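PDB 5T8V: putative uncharacterized protein from Chaetomium thermophilum, which probably serves as a cohesin loader that binds chromatin, the chain here being the C-terminal HEAT-repeat fragment of the larger Scc2 protein. Local coordinates for residues S302-P305 / V306-L309; Y401-L404 / L405-V409. All blocks are in the same frame, centred on the assembly; numbering follows the deposited sequence.

From the N terminus, the chain completes the two-stranded hairpin of 295-296 and 302-303 and turns at once into helix 305-315; contact 1 spans that junction. After an unmodelled piece and the long helix 357-391, a second unmodelled piece leads to helix 402-414, whose first turns, with Y401 just before them, form contact 2. Each contact lies within one continuous stretch, so neither closes a long loop, and the two follow in series without nesting or crossing. In space they meet: their centres are about 13 Å apart, F408 CE1 lies 4.0 Å from V306 CG1, and F408 CD1 is 3.6 Å from S307 OG. Helix 402-414 is thereby packed against the start of helix 305-315.

Contact 1 (S302-P305 / V306-L309); sequences SIQP and VSAL
Q304 and V306 run side by side where the strand 302-303 gives way to helix 305-315, with Q304 CD 3.5 Å from V306 CG1. A chi1 of 51° places Q304 CG between its own backbone N and carbonyl carbon, and from there the extended chain passes alongside both V306 and S307; its CG lies 3.3 Å from S307 OG. Q304 occupies the N-cap position. Its carbonyl oxygen receives two weak hydrogen bonds, from S307 N at 2.9 Å with a bent N-H...O angle of 125°, and from A308 N at 3.4 Å, straighter but long. The next bond is more regular: L309 N reaches P305 O at 2.9 Å and 156°, evidence that the alpha-helical pattern is established from P305 onward. The proline, at the first helical residue, has no N-H to give, which costs nothing at a helix start. Across the turn, I303 CD1 meets A308 CB at 3.7 Å, an apolar touch by which the strand residue reaches over the capping turn. This part is compact, every touching residue being buried. S302, by contrast, is partly exposed at the loose end; its OG is hydrogen-bonded to K296 NZ on the hairpin. Outside the turn, D411 OD2 of helix 402-414 accepts from both Q304 N and S307 OG, fixing the N-cap residue and the serine together. Helix 247-267 packs on the same turn through M258, which touches P305 and A308, and I279 of helix 272-282 lies against V306 and L309, while I303 stays paired through its backbone with F295.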
loop_
_atom_site.group_PDB
_atom_site.type_symbol
_atom_site.label_atom_id
_atom_site.label_comp_id
_atom_site.label_asym_id
_atom_site.label_seq_id
_atom_site.Cartn_x
_atom_site.Cartn_y
_atom_site.Cartn_z
ATOM N N SER A 302 0.937 28.634 14.946
ATOM C CA SER A 302 -0.382 29.167 15.248
ATOM C C SER A 302 -1.362 28.030 15.490
ATOM O O SER A 302 -1.326 27.007 14.799
ATOM C CB SER A 302 -0.889 30.056 14.109
ATOM O OG SER A 302 0.054 31.068 13.802
ATOM N N ILE A 303 -2.234 28.222 16.480
ATOM C CA ILE A 303 -3.309 27.294 16.797
ATOM C C ILE A 303 -4.586 28.102 16.961
ATOM O O ILE A 303 -4.558 29.320 17.142
ATOM C CB ILE A 303 -3.020 26.474 18.073
ATOM C CG1 ILE A 303 -2.628 27.408 19.223
ATOM C CG2 ILE A 303 -1.928 25.448 17.805
ATOM C CD1 ILE A 303 -2.494 26.718 20.562
ATOM N N GLN A 304 -5.718 27.412 16.889
ATOM C CA GLN A 304 -6.960 28.121 17.162
ATOM C C GLN A 304 -7.125 28.312 18.670
ATOM O O GLN A 304 -6.750 27.433 19.451
ATOM C CB GLN A 304 -8.161 27.373 16.584
ATOM C CG GLN A 304 -8.257 25.914 16.958
ATOM C CD GLN A 304 -9.528 25.269 16.442
ATOM O OE1 GLN A 304 -10.482 25.955 16.075
ATOM N NE2 GLN A 304 -9.544 23.942 16.405
ATOM N N PRO A 305 -7.682 29.446 19.104
ATOM C CA PRO A 305 -7.646 29.773 20.540
ATOM C C PRO A 305 -8.345 28.753 21.419
ATOM O O PRO A 305 -7.941 28.565 22.574
ATOM C CB PRO A 305 -8.339 31.141 20.598
ATOM C CG PRO A 305 -9.229 31.158 19.411
ATOM C CD PRO A 305 -8.493 30.409 18.341
ATOM N N VAL A 306 -9.385 28.086 20.915
ATOM C CA VAL A 306 -10.055 27.065 21.713
ATOM C C VAL A 306 -9.077 25.955 22.081
ATOM O O VAL A 306 -9.112 25.426 23.197
ATOM C CB VAL A 306 -11.282 26.515 20.963
ATOM C CG1 VAL A 306 -10.865 25.850 19.655
ATOM C CG2 VAL A 306 -12.055 25.545 21.844
ATOM N N SER A 307 -8.196 25.580 21.152
ATOM C CA SER A 307 -7.184 24.574 21.460
ATOM C C SER A 307 -6.307 25.035 22.618
ATOM O O SER A 307 -6.092 24.297 23.590
ATOM C CB SER A 307 -6.334 24.289 20.221
ATOM O OG SER A 307 -7.117 23.758 19.165
ATOM N N ALA A 308 -5.801 26.266 22.533
ATOM C CA ALA A 308 -4.972 26.807 23.605
ATOM C C ALA A 308 -5.706 26.775 24.937
ATOM O O ALA A 308 -5.117 26.435 25.972
ATOM C CB ALA A 308 -4.545 28.234 23.265
ATOM N N LEU A 309 -6.995 27.123 24.938
ATOM C CA LEU A 309 -7.746 27.129 26.188
ATOM C C LEU A 309 -7.915 25.716 26.728
ATOM O O LEU A 309 -7.691 25.469 27.915
ATOM C CB LEU A 309 -9.110 27.792 25.995
ATOM C CG LEU A 309 -10.016 27.734 27.233
ATOM C CD1 LEU A 309 -9.368 28.452 28.411
ATOM C CD2 LEU A 309 -11.378 28.316 26.936
#

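Contact 2 (Y401-L404 / L405-V409); sequences YRNL and LDLFV
R402 and D406, one helical turn apart, form a salt bridge in which D406 OD2 approaches the edge of the guanidinium, near its plane, 3.0 Å from NH1. The carboxylate is turned well away from coplanarity, the two planes lying 70° apart. R402 CG stands anti to the backbone N (chi1 -165°) and the chain stays extended to NE, carrying the guanidinium across the carboxylate of D406. Putting an alanine at D406 would probably leave R402 NH1 without its mate on this helix and the guanidinium held mainly by its outer partner, E454. The scaffold is the opening of alpha-helix 402-414 in this HEAT-repeat protein, with successive i to i+4 bonds: D406 N to R402 O at 2.9 Å, L407 N to N403 O, and F408 N to L404 O, the last nearly straight at 171°. Y401 O, just before the helix, accepts a hydrogen bond from L405 N at 3.3 Å. The Y401 ring lies against L404, whose CB stands 4.0 Å above its plane, over the centre. Farther out, R402 NH2 makes a second salt bridge to E454 of helix 446-474, M451 and L455 of that helix touch L405, and I386 of helix 357-391 touches both Y401 and L405.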
loop_
_atom_site.group_PDB
_atom_site.type_symbol
_atom_site.label_atom_id
_atom_site.label_comp_id
_atom_site.label_asym_id
_atom_site.label_seq_id
_atom_site.Cartn_x
_atom_site.Cartn_y
_atom_site.Cartn_z
ATOM N N TYR A 401 -18.945 16.929 12.937
ATOM C CA TYR A 401 -18.027 17.277 14.013
ATOM C C TYR A 401 -16.635 16.696 13.823
ATOM O O TYR A 401 -15.688 17.176 14.456
ATOM C CB TYR A 401 -18.575 16.798 15.361
ATOM C CG TYR A 401 -17.867 17.423 16.540
ATOM C CD1 TYR A 401 -18.329 18.605 17.100
ATOM C CD2 TYR A 401 -16.727 16.839 17.086
ATOM C CE1 TYR A 401 -17.687 19.187 18.173
ATOM C CE2 TYR A 401 -16.079 17.414 18.163
ATOM C CZ TYR A 401 -16.563 18.589 18.701
ATOM O OH TYR A 401 -15.929 19.176 19.771
ATOM N N ARG A 402 -16.489 15.680 12.973
ATOM C CA ARG A 402 -15.186 15.056 12.781
ATOM C C ARG A 402 -14.132 16.072 12.362
ATOM O O ARG A 402 -12.944 15.896 12.662
ATOM C CB ARG A 402 -15.297 13.944 11.742
ATOM C CG ARG A 402 -14.113 13.008 11.719
ATOM C CD ARG A 402 -14.279 11.953 10.647
ATOM N NE ARG A 402 -13.154 11.027 10.629
ATOM C CZ ARG A 402 -11.938 11.337 10.192
ATOM N NH1 ARG A 402 -11.677 12.555 9.739
ATOM N NH2 ARG A 402 -10.977 10.427 10.212
ATOM N N ASN A 403 -14.542 17.143 11.676
ATOM C CA ASN A 403 -13.583 18.158 11.260
ATOM C C ASN A 403 -13.013 18.914 12.453
ATOM O O ASN A 403 -11.847 19.319 12.428
ATOM C CB ASN A 403 -14.237 19.131 10.281
ATOM C CG ASN A 403 -13.244 20.108 9.684
ATOM O OD1 ASN A 403 -13.182 21.271 10.084
ATOM N ND2 ASN A 403 -12.452 19.637 8.726
ATOM N N LEU A 404 -13.814 19.112 13.501
ATOM C CA LEU A 404 -13.300 19.769 14.698
ATOM C C LEU A 404 -12.333 18.862 15.446
ATOM O O LEU A 404 -11.325 19.331 15.982
ATOM C CB LEU A 404 -14.453 20.193 15.602
ATOM C CG LEU A 404 -15.367 21.249 14.980
ATOM C CD1 LEU A 404 -16.617 20.613 14.396
ATOM C CD2 LEU A 404 -15.722 22.311 16.001
ATOM N N LEU A 405 -12.626 17.561 15.498
ATOM C CA LEU A 405 -11.652 16.606 16.013
ATOM C C LEU A 405 -10.349 16.698 15.231
ATOM O O LEU A 405 -9.260 16.744 15.817
ATOM C CB LEU A 405 -12.228 15.192 15.951
ATOM C CG LEU A 405 -11.262 14.016 16.125
ATOM C CD1 LEU A 405 -10.445 14.149 17.394
ATOM C CD2 LEU A 405 -12.034 12.709 16.137
ATOM N N ASP A 406 -10.441 16.733 13.899
ATOM C CA ASP A 406 -9.239 16.865 13.080
ATOM C C ASP A 406 -8.473 18.135 13.427
ATOM O O ASP A 406 -7.241 18.113 13.541
ATOM C CB ASP A 406 -9.606 16.853 11.596
ATOM C CG ASP A 406 -10.008 15.475 11.102
ATOM O OD1 ASP A 406 -9.591 14.471 11.718
ATOM O OD2 ASP A 406 -10.735 15.396 10.090
ATOM N N LEU A 407 -9.181 19.253 13.600
ATOM C CA LEU A 407 -8.516 20.514 13.916
ATOM C C LEU A 407 -7.827 20.448 15.274
ATOM O O LEU A 407 -6.677 20.882 15.425
ATOM C CB LEU A 407 -9.530 21.658 13.882
ATOM C CG LEU A 407 -9.737 22.323 12.520
ATOM C CD1 LEU A 407 -10.985 23.189 12.534
ATOM C CD2 LEU A 407 -8.518 23.155 12.150
ATOM N N PHE A 408 -8.520 19.912 16.279
ATOM C CA PHE A 408 -7.906 19.744 17.591
ATOM C C PHE A 408 -6.646 18.898 17.492
ATOM O O PHE A 408 -5.599 19.257 18.042
ATOM C CB PHE A 408 -8.901 19.111 18.563
ATOM C CG PHE A 408 -9.864 20.088 19.170
ATOM C CD1 PHE A 408 -9.409 21.116 19.977
ATOM C CD2 PHE A 408 -11.226 19.970 18.947
ATOM C CE1 PHE A 408 -10.291 22.015 20.541
ATOM C CE2 PHE A 408 -12.115 20.865 19.507
ATOM C CZ PHE A 408 -11.648 21.888 20.307
ATOM N N VAL A 409 -6.727 17.768 16.790
ATOM C CA VAL A 409 -5.558 16.907 16.658
ATOM C C VAL A 409 -4.417 17.664 15.994
ATOM O O VAL A 409 -3.266 17.587 16.434
ATOM C CB VAL A 409 -5.920 15.625 15.884
ATOM C CG1 VAL A 409 -4.670 14.801 15.581
ATOM C CG2 VAL A 409 -6.906 14.792 16.689
#